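Local coordinates for iron binding protein FbpA (Mannheimia haemolytica, PDB 1Q35) that binds ferric iron in the periplasm and probably delivers it for uptake into the cell, at residues Thr99-Val104 and Asn196-Gly201; Thr227-Ser232 and Phe287-Ile292; Pro51-Leu56 and Lys238-Lys243. One frame throughout, in Å; residues are numbered along the deposited sequence. Where two conformers were deposited one is given.

Contact 1: residues Thr99-Val104 and Asn196-Gly201; sequences TTRARV and NSYYYG. With FMT (formic acid), chain C.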
ATOM      1  N   THR A  99       8.753  -2.936  -1.022  1.00  8.58           N
ATOM      2  CA  THR A  99       7.894  -4.120  -0.946  1.00  8.37           C
ATOM      3  C   THR A  99       6.750  -3.959  -1.920  1.00  8.25           C
ATOM      4  O   THR A  99       6.463  -2.856  -2.374  1.00  8.23           O
ATOM      5  CB  THR A  99       7.272  -4.295   0.443  1.00  8.70           C
ATOM      6  OG1 THR A  99       6.426  -3.169   0.712  1.00  9.01           O
ATOM      7  CG2 THR A  99       8.315  -4.324   1.550  1.00  9.55           C
ATOM      8  N   THR A 100       6.086  -5.069  -2.233  1.00  8.51           N
ATOM      9  CA  THR A 100       4.761  -5.006  -2.834  1.00  8.47           C
ATOM     10  C   THR A 100       3.739  -5.570  -1.860  1.00  8.44           C
ATOM     11  O   THR A 100       4.064  -6.299  -0.924  1.00  8.38           O
ATOM     12  CB  THR A 100       4.655  -5.716  -4.205  1.00  8.92           C
ATOM     13  OG1 THR A 100       4.833  -7.130  -4.057  1.00  9.79           O
ATOM     14  CG2 THR A 100       5.727  -5.236  -5.178  1.00 10.18           C
ATOM     15  N   ARG A 101       2.497  -5.180  -2.101  1.00  8.05           N
ATOM     16  CA  ARG A 101       1.357  -5.594  -1.302  1.00  8.35           C
ATOM     17  C   ARG A 101       0.177  -5.722  -2.246  1.00  8.14           C
ATOM     18  O   ARG A 101       0.119  -5.047  -3.277  1.00  8.76           O
ATOM     19  CB  ARG A 101       1.067  -4.589  -0.181  1.00  8.66           C
ATOM     20  CG  ARG A 101       0.931  -3.147  -0.624  1.00  9.65           C
ATOM     21  CD  ARG A 101       2.218  -2.327  -0.529  1.00 10.54           C
ATOM     22  NE  ARG A 101       2.729  -2.197   0.834  1.00 10.39           N
ATOM     23  CZ  ARG A 101       2.285  -1.341   1.769  1.00  9.31           C
ATOM     24  NH1 ARG A 101       2.860  -1.342   2.954  1.00  9.28           N
ATOM     25  NH2 ARG A 101       1.294  -0.491   1.554  1.00  9.99           N
ATOM     26  N   ALA A 102      -0.749  -6.606  -1.906  1.00  7.70           N
ATOM     27  CA  ALA A 102      -1.957  -6.796  -2.688  1.00  7.39           C
ATOM     28  C   ALA A 102      -3.137  -6.164  -1.963  1.00  7.09           C
ATOM     29  O   ALA A 102      -3.253  -6.278  -0.735  1.00  7.74           O
ATOM     30  CB  ALA A 102      -2.221  -8.278  -2.902  1.00  7.64           C
ATOM     31  N   ARG A 103      -4.027  -5.508  -2.702  1.00  7.04           N
ATOM     32  CA  ARG A 103      -5.280  -5.053  -2.113  1.00  6.95           C
ATOM     33  C   ARG A 103      -6.314  -6.132  -2.403  1.00  7.38           C
ATOM     34  O   ARG A 103      -6.758  -6.311  -3.535  1.00  8.27           O
ATOM     35  CB  ARG A 103      -5.689  -3.671  -2.630  1.00  7.25           C
ATOM     36  CG  ARG A 103      -6.749  -2.998  -1.778  1.00  7.36           C
ATOM     37  CD  ARG A 103      -6.620  -1.475  -1.731  1.00  7.76           C
ATOM     38  NE  ARG A 103      -7.541  -0.879  -0.762  1.00  7.90           N
ATOM     39  CZ  ARG A 103      -7.364  -0.887   0.561  1.00  8.01           C
ATOM     40  NH1 ARG A 103      -8.275  -0.350   1.355  1.00  8.28           N
ATOM     41  NH2 ARG A 103      -6.290  -1.433   1.100  1.00  8.14           N
ATOM     42  N   VAL A 104      -6.628  -6.897  -1.366  1.00  7.17           N
ATOM     43  CA  VAL A 104      -7.397  -8.127  -1.480  1.00  7.37           C
ATOM     44  C   VAL A 104      -8.844  -7.941  -1.034  1.00  6.82           C
ATOM     45  O   VAL A 104      -9.231  -6.867  -0.575  1.00  7.15           O
ATOM     46  CB  VAL A 104      -6.721  -9.254  -0.663  1.00  7.65           C
ATOM     47  CG1 VAL A 104      -5.297  -9.481  -1.161  1.00  8.68           C
ATOM     48  CG2 VAL A 104      -6.716  -8.951   0.831  1.00  7.81           C
ATOM     49  N   ASN A 196      -5.490  -4.388   2.532  1.00  7.72           N
ATOM     50  CA  ASN A 196      -4.186  -4.852   2.077  1.00  7.79           C
ATOM     51  C   ASN A 196      -3.834  -6.201   2.708  1.00  7.74           C
ATOM     52  O   ASN A 196      -4.173  -6.488   3.865  1.00  7.78           O
ATOM     53  CB  ASN A 196      -3.092  -3.821   2.367  1.00  7.97           C
ATOM     54  CG  ASN A 196      -3.138  -2.629   1.425  1.00  8.22           C
ATOM     55  OD1 ASN A 196      -3.774  -2.672   0.373  1.00  8.25           O
ATOM     56  ND2 ASN A 196      -2.450  -1.561   1.805  1.00  9.14           N
ATOM     57  N   SER A 197      -3.129  -7.013   1.933  1.00  7.52           N
ATOM     58  CA  SER A 197      -2.824  -8.396   2.265  1.00  7.83           C
ATOM     59  C   SER A 197      -2.022  -8.556   3.551  1.00  7.71           C
ATOM     60  O   SER A 197      -2.320  -9.412   4.375  1.00  7.95           O
ATOM     61  CB  SER A 197      -2.053  -9.033   1.106  1.00  7.53           C
ATOM     62  OG  SER A 197      -0.909  -8.257   0.752  1.00  8.04           O
ATOM     63  N   TYR A 198      -0.993  -7.739   3.719  1.00  7.68           N
ATOM     64  CA  TYR A 198      -0.071  -7.902   4.844  1.00  7.81           C
ATOM     65  C   TYR A 198      -0.781  -7.746   6.189  1.00  7.92           C
ATOM     66  O   TYR A 198      -0.364  -8.338   7.178  1.00  8.12           O
ATOM     67  CB  TYR A 198       1.144  -6.953   4.734  1.00  7.90           C
ATOM     68  CG  TYR A 198       0.782  -5.499   4.593  1.00  8.10           C
ATOM     69  CD1 TYR A 198       0.552  -4.950   3.335  1.00  8.14           C
ATOM     70  CD2 TYR A 198       0.632  -4.677   5.699  1.00  8.54           C
ATOM     71  CE1 TYR A 198       0.191  -3.639   3.181  1.00  8.63           C
ATOM     72  CE2 TYR A 198       0.271  -3.344   5.556  1.00  8.89           C
ATOM     73  CZ  TYR A 198       0.044  -2.838   4.283  1.00  8.67           C
ATOM     74  OH  TYR A 198      -0.344  -1.534   4.086  1.00  9.32           O
ATOM     75  N   TYR A 199      -1.864  -6.981   6.225  1.00  7.95           N
ATOM     76  CA  TYR A 199      -2.621  -6.827   7.465  1.00  8.25           C
ATOM     77  C   TYR A 199      -3.184  -8.152   7.991  1.00  8.30           C
ATOM     78  O   TYR A 199      -3.359  -8.301   9.194  1.00  8.59           O
ATOM     79  CB  TYR A 199      -3.755  -5.803   7.307  1.00  8.29           C
ATOM     80  CG  TYR A 199      -3.270  -4.373   7.226  1.00  8.61           C
ATOM     81  CD1 TYR A 199      -3.584  -3.571   6.133  1.00  8.70           C
ATOM     82  CD2 TYR A 199      -2.502  -3.816   8.240  1.00  9.70           C
ATOM     83  CE1 TYR A 199      -3.138  -2.259   6.049  1.00  9.95           C
ATOM     84  CE2 TYR A 199      -2.049  -2.506   8.161  1.00 10.51           C
ATOM     85  CZ  TYR A 199      -2.379  -1.735   7.066  1.00 10.51           C
ATOM     86  OH  TYR A 199      -1.944  -0.433   6.970  1.00 11.61           O
ATOM     87  N   TYR A 200      -3.480  -9.104   7.110  1.00  8.44           N
ATOM     88  CA  TYR A 200      -3.955 -10.416   7.550  1.00  8.69           C
ATOM     89  C   TYR A 200      -2.900 -11.103   8.416  1.00  8.84           C
ATOM     90  O   TYR A 200      -3.214 -11.649   9.477  1.00  9.45           O
ATOM     91  CB  TYR A 200      -4.327 -11.276   6.349  1.00  8.80           C
ATOM     92  CG  TYR A 200      -5.202 -12.460   6.684  1.00  9.06           C
ATOM     93  CD1 TYR A 200      -4.703 -13.750   6.637  1.00 11.02           C
ATOM     94  CD2 TYR A 200      -6.540 -12.292   7.027  1.00  8.60           C
ATOM     95  CE1 TYR A 200      -5.505 -14.847   6.937  1.00 11.34           C
ATOM     96  CE2 TYR A 200      -7.350 -13.385   7.324  1.00  9.18           C
ATOM     97  CZ  TYR A 200      -6.828 -14.656   7.273  1.00 10.11           C
ATOM     98  OH  TYR A 200      -7.621 -15.746   7.567  1.00 11.65           O
ATOM     99  N   GLY A 201      -1.643 -11.059   7.981  1.00  8.94           N
ATOM    100  CA  GLY A 201      -0.545 -11.605   8.761  1.00  9.25           C
ATOM    101  C   GLY A 201      -0.281 -10.838  10.045  1.00  9.36           C
ATOM    102  O   GLY A 201      -0.029 -11.435  11.093  1.00  9.69           O
TER
HETATM  103  C   FMT C1001       1.509   0.675   6.121  1.00 10.81           C
HETATM  104  O1  FMT C1001       2.546   1.223   6.733  1.00 10.75           O
HETATM  105  O2  FMT C1001       1.693  -0.247   5.347  1.00 11.13           O
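S197 and A102 lock the residues leading into the helix that carries Y198 and Y199 onto strand 96-108, at the iron-binding cleft of this periplasmic binding protein fold. The tight part is a two-way grip on the backbone of one residue, A102. A102 N donates to S197 OG at 3.1 Å, nearly straight at 164°, while S197 N returns a bond of 2.8 Å to A102 O. N196 CA also leans its hydrogen on that same carbonyl oxygen. One residue on, R103 and N196 pair as antiparallel, non-hydrogen-bonded neighbours with their side chains on a common face, and V104 CG1 packs 4.0 Å from S197 CB. The R103 guanidinium meets the N196 amide at its edge: NH2 to OD1 is 2.9 Å, a weak bond; NH2 has a stronger partner in the salt bridge to D178.

Toward the cleft no hydrogen bond joins the two segments directly: R101 and Y198 meet only by packing and through a bound formic acid, probably from the crystallisation liquor. Y198, an Fe(3+) ligand in another structure of this protein, touches R101 alone on the strand. Its CG sits between backbone N and carbonyl carbon (chi1 55°), which brings CE1 over one face of the R101 guanidinium, 3.4 Å from CZ. The two planes are tilted 34° apart. R101 NH1 also makes a salt bridge with E268, and Y142 of helix 141-168, another iron ligand, packs against both R101 and Y198. The Y198 hydroxyl is positioned by the second-shell N196, whose ND2 donates to OH at 3.1 Å in the plane of the amide. R10 NE also bonds the ligand, whose O2 takes R101 NH1 at 2.9 Å and, more weakly, Y198 OH at 2.7 Å.

Contact 2: residues Thr227-Ser232 and Phe287-Ile292; sequences THKNIS and FKSDTI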
ATOM      1  N   THR A 227      -5.205  -9.319  -9.450  1.00  7.57           N
ATOM      2  CA  THR A 227      -5.144  -8.662  -8.157  1.00  7.31           C
ATOM      3  C   THR A 227      -4.322  -7.384  -8.255  1.00  6.91           C
ATOM      4  O   THR A 227      -3.221  -7.380  -8.803  1.00  7.55           O
ATOM      5  CB  THR A 227      -4.516  -9.620  -7.134  1.00  7.35           C
ATOM      6  OG1 THR A 227      -5.431 -10.683  -6.831  1.00  8.45           O
ATOM      7  CG2 THR A 227      -4.254  -8.934  -5.803  1.00  7.87           C
ATOM      8  N   HIS A 228      -4.873  -6.304  -7.718  1.00  6.75           N
ATOM      9  CA  HIS A 228      -4.191  -5.023  -7.624  1.00  7.07           C
ATOM     10  C   HIS A 228      -3.006  -5.098  -6.675  1.00  7.35           C
ATOM     11  O   HIS A 228      -3.135  -5.529  -5.530  1.00  7.54           O
ATOM     12  CB  HIS A 228      -5.183  -3.961  -7.139  1.00  7.23           C
ATOM     13  CG  HIS A 228      -4.581  -2.619  -6.851  1.00  7.22           C
ATOM     14  ND1 HIS A 228      -4.232  -1.720  -7.838  1.00  7.15           N
ATOM     15  CD2 HIS A 228      -4.294  -2.013  -5.674  1.00  7.38           C
ATOM     16  CE1 HIS A 228      -3.753  -0.621  -7.279  1.00  7.76           C
ATOM     17  NE2 HIS A 228      -3.784  -0.770  -5.966  1.00  7.87           N
ATOM     18  N   LYS A 229      -1.850  -4.684  -7.184  1.00  7.56           N
ATOM     19  CA  LYS A 229      -0.628  -4.535  -6.410  1.00  8.53           C
ATOM     20  C   LYS A 229      -0.235  -3.073  -6.292  1.00  8.25           C
ATOM     21  O   LYS A 229      -0.407  -2.283  -7.219  1.00  8.35           O
ATOM     22  CB  LYS A 229       0.525  -5.275  -7.089  1.00 10.04           C
ATOM     23  CG  LYS A 229       0.311  -6.752  -7.286  1.00 12.80           C
ATOM     24  CD  LYS A 229       0.225  -7.501  -5.989  1.00 15.30           C
ATOM     25  CE  LYS A 229       1.507  -7.462  -5.173  1.00 16.21           C
ATOM     26  NZ  LYS A 229       2.672  -7.975  -5.931  1.00 17.32           N
ATOM     27  N   ASN A 230       0.321  -2.727  -5.144  1.00  7.95           N
ATOM     28  CA  ASN A 230       0.894  -1.407  -4.912  1.00  8.09           C
ATOM     29  C   ASN A 230       2.201  -1.616  -4.122  1.00  8.13           C
ATOM     30  O   ASN A 230       2.535  -2.747  -3.766  1.00  8.36           O
ATOM     31  CB  ASN A 230      -0.149  -0.544  -4.177  1.00  8.12           C
ATOM     32  CG  ASN A 230       0.086   0.965  -4.300  1.00  8.30           C
ATOM     33  OD1 ASN A 230       1.183   1.431  -4.630  1.00  8.65           O
ATOM     34  ND2 ASN A 230      -0.960   1.738  -4.006  1.00  9.12           N
ATOM     35  N   ILE A 231       2.954  -0.551  -3.881  1.00  8.21           N
ATOM     36  CA  ILE A 231       4.275  -0.666  -3.268  1.00  8.42           C
ATOM     37  C   ILE A 231       4.432   0.185  -2.031  1.00  8.52           C
ATOM     38  O   ILE A 231       3.841   1.263  -1.928  1.00  8.93           O
ATOM     39  CB  ILE A 231       5.395  -0.240  -4.263  1.00  8.86           C
ATOM     40  CG1 ILE A 231       5.125   1.142  -4.886  1.00  9.37           C
ATOM     41  CG2 ILE A 231       5.585  -1.287  -5.336  1.00  9.35           C
ATOM     42  CD1 ILE A 231       6.394   1.871  -5.302  1.00  9.94           C
ATOM     43  N   SER A 232       5.244  -0.291  -1.093  1.00  8.62           N
ATOM     44  CA  SER A 232       5.910   0.623  -0.178  1.00  8.97           C
ATOM     45  C   SER A 232       7.198   1.017  -0.879  1.00  9.15           C
ATOM     46  O   SER A 232       7.753   0.252  -1.657  1.00  9.51           O
ATOM     47  CB  SER A 232       6.177   0.011   1.203  1.00  9.15           C
ATOM     48  OG  SER A 232       7.387  -0.725   1.253  1.00  9.29           O
ATOM     49  N   PHE A 287      -0.765 -15.727  -6.835  1.00  9.83           N
ATOM     50  CA  PHE A 287      -1.930 -15.224  -7.546  1.00 10.07           C
ATOM     51  C   PHE A 287      -1.476 -14.468  -8.784  1.00 10.39           C
ATOM     52  O   PHE A 287      -0.304 -14.145  -8.930  1.00 10.61           O
ATOM     53  CB  PHE A 287      -2.769 -14.321  -6.633  1.00 10.37           C
ATOM     54  CG  PHE A 287      -2.000 -13.189  -6.045  1.00 10.37           C
ATOM     55  CD1 PHE A 287      -1.345 -13.329  -4.833  1.00 11.96           C
ATOM     56  CD2 PHE A 287      -1.922 -11.986  -6.708  1.00 11.28           C
ATOM     57  CE1 PHE A 287      -0.630 -12.278  -4.297  1.00 12.63           C
ATOM     58  CE2 PHE A 287      -1.213 -10.934  -6.178  1.00 12.21           C
ATOM     59  CZ  PHE A 287      -0.559 -11.076  -4.970  1.00 12.28           C
ATOM     60  N   LYS A 288      -2.418 -14.208  -9.680  1.00 10.85           N
ATOM     61  CA  LYS A 288      -2.156 -13.436 -10.882  1.00 11.38           C
ATOM     62  C   LYS A 288      -2.245 -11.948 -10.556  1.00 10.58           C
ATOM     63  O   LYS A 288      -3.322 -11.436 -10.237  1.00 10.39           O
ATOM     64  CB  LYS A 288      -3.175 -13.811 -11.956  1.00 12.35           C
ATOM     65  CG  LYS A 288      -2.990 -13.126 -13.302  1.00 14.63           C
ATOM     66  CD  LYS A 288      -4.117 -13.488 -14.280  1.00 17.01           C
ATOM     67  CE  LYS A 288      -5.450 -12.803 -13.950  1.00 18.59           C
ATOM     68  NZ  LYS A 288      -6.549 -13.232 -14.874  1.00 19.53           N
ATOM     69  N   SER A 289      -1.115 -11.259 -10.608  1.00 10.39           N
ATOM     70  CA  SER A 289      -1.087  -9.815 -10.413  1.00 10.68           C
ATOM     71  C   SER A 289      -1.574  -9.084 -11.659  1.00 10.00           C
ATOM     72  O   SER A 289      -1.393  -9.546 -12.784  1.00 10.27           O
ATOM     73  CB  SER A 289       0.330  -9.340 -10.072  0.65 11.22           C
ATOM     74  OG  SER A 289       0.731  -9.752  -8.777  0.65 12.50           O
ATOM     75  N   ASP A 290      -2.170  -7.920 -11.448  1.00  8.99           N
ATOM     76  CA  ASP A 290      -2.426  -6.982 -12.530  1.00  8.57           C
ATOM     77  C   ASP A 290      -1.085  -6.652 -13.179  1.00  9.11           C
ATOM     78  O   ASP A 290      -0.112  -6.391 -12.482  1.00  9.61           O
ATOM     79  CB  ASP A 290      -3.078  -5.720 -11.951  1.00  8.16           C
ATOM     80  CG  ASP A 290      -3.709  -4.842 -12.996  1.00  8.08           C
ATOM     81  OD1 ASP A 290      -4.549  -3.987 -12.603  1.00  7.77           O
ATOM     82  OD2 ASP A 290      -3.438  -4.920 -14.206  1.00  8.84           O
ATOM     83  N   THR A 291      -1.036  -6.674 -14.508  1.00  9.40           N
ATOM     84  CA  THR A 291       0.187  -6.341 -15.240  1.00 10.02           C
ATOM     85  C   THR A 291       0.360  -4.843 -15.461  1.00  9.56           C
ATOM     86  O   THR A 291       1.364  -4.428 -16.031  1.00 10.48           O
ATOM     87  CB  THR A 291       0.216  -7.058 -16.608  1.00 10.80           C
ATOM     88  OG1 THR A 291      -0.954  -6.728 -17.360  1.00 12.34           O
ATOM     89  CG2 THR A 291       0.183  -8.573 -16.441  1.00 12.14           C
ATOM     90  N   ILE A 292      -0.604  -4.028 -15.032  1.00  9.09           N
ATOM     91  CA  ILE A 292      -0.504  -2.582 -15.191  1.00  8.65           C
ATOM     92  C   ILE A 292       0.834  -2.069 -14.639  1.00  9.02           C
ATOM     93  O   ILE A 292       1.308  -2.503 -13.592  1.00  9.53           O
ATOM     94  CB  ILE A 292      -1.701  -1.886 -14.493  1.00  8.40           C
ATOM     95  CG1 ILE A 292      -1.781  -0.408 -14.888  1.00  8.20           C
ATOM     96  CG2 ILE A 292      -1.633  -2.053 -12.966  1.00  8.21           C
ATOM     97  CD1 ILE A 292      -3.037   0.279 -14.374  1.00  8.30           C
TER
HETATM   98  O   HOH W   1      -3.818  -2.734 -10.289  1.00  9.03           O
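F287 and T227 cross their side chains at about a right angle. T227 CB comes 3.5 Å from F287 CD2, approaching the ring obliquely, and its methyl CG2 follows at 3.7 Å from F287 CE2. That methyl stands anti to the backbone N of T227, while OG1 lies beside the backbone N (chi1 -71°) and bonds P221 O. K229 meets the same ring differently. Its chain is bent at every torsion beyond chi1 and brings CD to the ring edge, close to the ring plane and 3.7 Å from F287 CE2; the amine then goes on to T100 of strand 96-108. F220, outside the two segments, stacks with F287.

The backbones make a single beta bridge, T227 with S289, which fastens the loop between helices 279-283 and 294-298 to the chain entering strand 228-236. T227 N donates to K288 O at 2.9 Å in the carbonyl plane. D290 N donates to T227 O, also at 2.9 Å, but from above the plane of the T227 carbonyl.

D290 points its carboxylate two ways. OD2 takes I292 N at 3.1 Å from above the carboxylate plane, forming an Asx turn. OD1 receives a hydrogen bond from H153 NE2 and another from a water, 2.7 Å away, that also reaches H228 ND1.

Contact 3: residues Pro51-Leu56 and Lys238-Lys243; sequences PADVLL and KHSPNK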
ATOM      1  N   PRO A  51      14.818  19.925   5.827  1.00 17.60           N
ATOM      2  CA  PRO A  51      15.784  18.969   6.378  1.00 17.10           C
ATOM      3  C   PRO A  51      15.540  17.517   5.948  1.00 16.24           C
ATOM      4  O   PRO A  51      16.321  16.653   6.323  1.00 15.65           O
ATOM      5  CB  PRO A  51      15.577  19.117   7.888  1.00 17.50           C
ATOM      6  CG  PRO A  51      14.134  19.461   8.025  1.00 17.77           C
ATOM      7  CD  PRO A  51      13.770  20.263   6.809  1.00 17.73           C
ATOM      8  N   ALA A  52      14.486  17.257   5.174  1.00 15.36           N
ATOM      9  CA  ALA A  52      14.144  15.893   4.780  1.00 14.76           C
ATOM     10  C   ALA A  52      15.248  15.236   3.962  1.00 13.96           C
ATOM     11  O   ALA A  52      15.762  15.830   3.018  1.00 13.54           O
ATOM     12  CB  ALA A  52      12.845  15.879   3.993  1.00 14.84           C
ATOM     13  N   ASP A  53      15.612  14.018   4.349  1.00 13.34           N
ATOM     14  CA  ASP A  53      16.497  13.166   3.560  1.00 13.07           C
ATOM     15  C   ASP A  53      15.723  12.101   2.801  1.00 12.74           C
ATOM     16  O   ASP A  53      15.905  11.937   1.601  1.00 12.67           O
ATOM     17  CB  ASP A  53      17.517  12.466   4.457  1.00 13.09           C
ATOM     18  CG  ASP A  53      18.588  13.395   4.934  1.00 13.49           C
ATOM     19  OD1 ASP A  53      18.886  13.411   6.144  1.00 13.91           O
ATOM     20  OD2 ASP A  53      19.176  14.156   4.153  1.00 14.12           O
ATOM     21  N   VAL A  54      14.864  11.383   3.522  1.00 12.56           N
ATOM     22  CA  VAL A  54      14.237  10.157   3.036  1.00 13.07           C
ATOM     23  C   VAL A  54      12.741  10.237   3.316  1.00 12.71           C
ATOM     24  O   VAL A  54      12.341  10.560   4.426  1.00 12.93           O
ATOM     25  CB  VAL A  54      14.866   8.935   3.764  1.00 13.78           C
ATOM     26  CG1 VAL A  54      14.164   7.627   3.400  1.00 14.41           C
ATOM     27  CG2 VAL A  54      16.363   8.860   3.465  1.00 14.20           C
ATOM     28  N   LEU A  55      11.922   9.988   2.298  1.00 12.25           N
ATOM     29  CA  LEU A  55      10.473   9.915   2.460  1.00 12.27           C
ATOM     30  C   LEU A  55      10.049   8.467   2.205  1.00 11.24           C
ATOM     31  O   LEU A  55      10.264   7.938   1.113  1.00 10.87           O
ATOM     32  CB  LEU A  55       9.766  10.888   1.511  1.00 13.19           C
ATOM     33  CG  LEU A  55      10.479  12.234   1.295  1.00 15.49           C
ATOM     34  CD1 LEU A  55       9.793  13.066   0.225  1.00 16.41           C
ATOM     35  CD2 LEU A  55      10.581  13.017   2.596  1.00 16.01           C
ATOM     36  N   LEU A  56       9.492   7.819   3.231  1.00 10.64           N
ATOM     37  CA  LEU A  56       9.050   6.424   3.155  1.00 10.57           C
ATOM     38  C   LEU A  56       7.555   6.379   2.892  1.00 10.19           C
ATOM     39  O   LEU A  56       6.760   6.807   3.721  1.00 10.94           O
ATOM     40  CB  LEU A  56       9.369   5.677   4.453  1.00 10.86           C
ATOM     41  CG  LEU A  56      10.859   5.466   4.739  1.00 12.21           C
ATOM     42  CD1 LEU A  56      11.058   4.932   6.137  1.00 12.66           C
ATOM     43  CD2 LEU A  56      11.480   4.522   3.730  1.00 13.26           C
ATOM     44  N   LYS A 238      15.042  16.211  -2.792  1.00 12.94           N
ATOM     45  CA  LYS A 238      15.897  16.986  -3.690  1.00 13.42           C
ATOM     46  C   LYS A 238      17.043  17.674  -2.950  1.00 13.34           C
ATOM     47  O   LYS A 238      18.167  17.725  -3.449  1.00 13.63           O
ATOM     48  CB  LYS A 238      15.068  18.042  -4.434  1.00 13.83           C
ATOM     49  CG  LYS A 238      15.884  18.913  -5.396  1.00 15.40           C
ATOM     50  CD  LYS A 238      14.997  19.819  -6.224  1.00 17.58           C
ATOM     51  CE  LYS A 238      15.806  20.647  -7.208  1.00 19.31           C
ATOM     52  NZ  LYS A 238      14.959  21.678  -7.871  1.00 20.74           N
ATOM     53  N   HIS A 239      16.757  18.194  -1.762  1.00 13.17           N
ATOM     54  CA  HIS A 239      17.718  19.001  -1.012  1.00 13.81           C
ATOM     55  C   HIS A 239      18.259  18.282   0.227  1.00 13.64           C
ATOM     56  O   HIS A 239      18.744  18.918   1.165  1.00 13.77           O
ATOM     57  CB  HIS A 239      17.066  20.334  -0.659  1.00 14.37           C
ATOM     58  CG  HIS A 239      16.699  21.146  -1.861  1.00 15.71           C
ATOM     59  ND1 HIS A 239      17.634  21.825  -2.607  1.00 17.27           N
ATOM     60  CD2 HIS A 239      15.507  21.357  -2.466  1.00 16.99           C
ATOM     61  CE1 HIS A 239      17.031  22.435  -3.613  1.00 17.82           C
ATOM     62  NE2 HIS A 239      15.740  22.169  -3.548  1.00 17.73           N
ATOM     63  N   SER A 240      18.188  16.952   0.202  1.00 12.94           N
ATOM     64  CA  SER A 240      18.700  16.083   1.261  1.00 12.82           C
ATOM     65  C   SER A 240      20.017  16.615   1.859  1.00 12.94           C
ATOM     66  O   SER A 240      21.030  16.682   1.149  1.00 13.00           O
ATOM     67  CB  SER A 240      18.922  14.682   0.687  1.00 12.58           C
ATOM     68  OG  SER A 240      19.608  13.833   1.587  1.00 12.69           O
ATOM     69  N   PRO A 241      20.009  17.025   3.129  1.00 13.28           N
ATOM     70  CA  PRO A 241      21.247  17.477   3.791  1.00 13.54           C
ATOM     71  C   PRO A 241      22.219  16.374   4.243  1.00 13.58           C
ATOM     72  O   PRO A 241      23.347  16.701   4.615  1.00 13.55           O
ATOM     73  CB  PRO A 241      20.725  18.253   5.001  1.00 13.87           C
ATOM     74  CG  PRO A 241      19.421  17.622   5.314  1.00 14.04           C
ATOM     75  CD  PRO A 241      18.833  17.198   4.003  1.00 13.68           C
ATOM     76  N   ASN A 242      21.800  15.110   4.229  1.00 13.53           N
ATOM     77  CA  ASN A 242      22.669  13.984   4.568  1.00 13.31           C
ATOM     78  C   ASN A 242      22.520  12.901   3.514  1.00 13.11           C
ATOM     79  O   ASN A 242      22.121  11.773   3.809  1.00 13.22           O
ATOM     80  CB  ASN A 242      22.328  13.417   5.951  1.00 13.46           C
ATOM     81  CG  ASN A 242      22.278  14.478   7.025  1.00 13.91           C
ATOM     82  OD1 ASN A 242      23.320  14.925   7.522  1.00 14.64           O
ATOM     83  ND2 ASN A 242      21.074  14.892   7.395  1.00 14.58           N
ATOM     84  N   LYS A 243      22.845  13.247   2.277  1.00 13.04           N
ATOM     85  CA  LYS A 243      22.491  12.414   1.138  1.00 13.23           C
ATOM     86  C   LYS A 243      23.245  11.089   1.113  1.00 13.19           C
ATOM     87  O   LYS A 243      22.661  10.065   0.795  1.00 12.92           O
ATOM     88  CB  LYS A 243      22.701  13.179  -0.170  1.00 13.54           C
ATOM     89  CG  LYS A 243      22.310  12.400  -1.418  1.00 14.88           C
ATOM     90  CD  LYS A 243      23.488  11.675  -2.038  1.00 17.41           C
ATOM     91  CE  LYS A 243      23.143  11.114  -3.397  1.00 18.76           C
ATOM     92  NZ  LYS A 243      22.879  12.200  -4.374  1.00 20.00           N
TER
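D53 presents its carboxylate to S240 and N242, and the hydrogen bonds of the contact all land on it. OD2 has two donors in these segments. S240 OG gives its proton at 2.6 Å, a short bond arriving on the anti side, and N242 N comes in on the syn side at 2.8 Å; both lie somewhat out of the carboxylate plane. OD1 accepts from N242 ND2 at 2.9 Å along its syn lone pair, with the bond nearly straight at 168°. The oxygen also lies in the plane of the N242 amide, although amide and carboxylate are turned 68° against each other. N242 thus clasps both oxygens, one with its backbone and one with its side chain. The hydroxyl of S240 stands anti to its own backbone N (chi1 171°), which carries OG to the carboxylate. With N5 N as a further donor to OD1, the buried acid is gripped from several directions, and its negative charge is probably stabilised.

Weaker contacts run through carbon. S240 CA points its hydrogen at A52 O, 3.4 Å away, as a CH···O contact. Two carbons of the P241 ring approach carboxylate and carbonyl oxygens: CD sits 3.1 Å from D53 OD2, and CG is 3.4 Å from P51 O. Having no N-H, the proline nitrogen passes close to OD2 without bonding it.

Together these bonds tie the approach to strand 54-57 to the turn between strand 228-236 and helix 243-254. N242 occupies the N-cap position of that helix, but its amide is spent on D53 and makes no capping bond. D53 also has backbone bonds to N5 of strand 3-8 and to A237, just past strand 228-236, and its side chain touches A246 of the helix.

In the fold
Contact 1 is fully buried near the centre of the chain, contact 2 is a surface contact and contact 3 is partly buried, far out in the fold. All three reach the same mixed sheet. The strands of contacts 1 and 2, 96-108 and 228-236, are neighbours in it, and the contacts touch directly, through R101 N to N230 O and T99 OG1 to S232 OG. Contact 3 attaches at the far end of strand 228-236, its centre about 29 Å from that of contact 2. Their chemistry differs accordingly: arginines and an iron-ligand tyrosine at the cleft, a backbone bridge beside an aromatic ring at the surface, and one multiply bonded carboxylate at the distant turn.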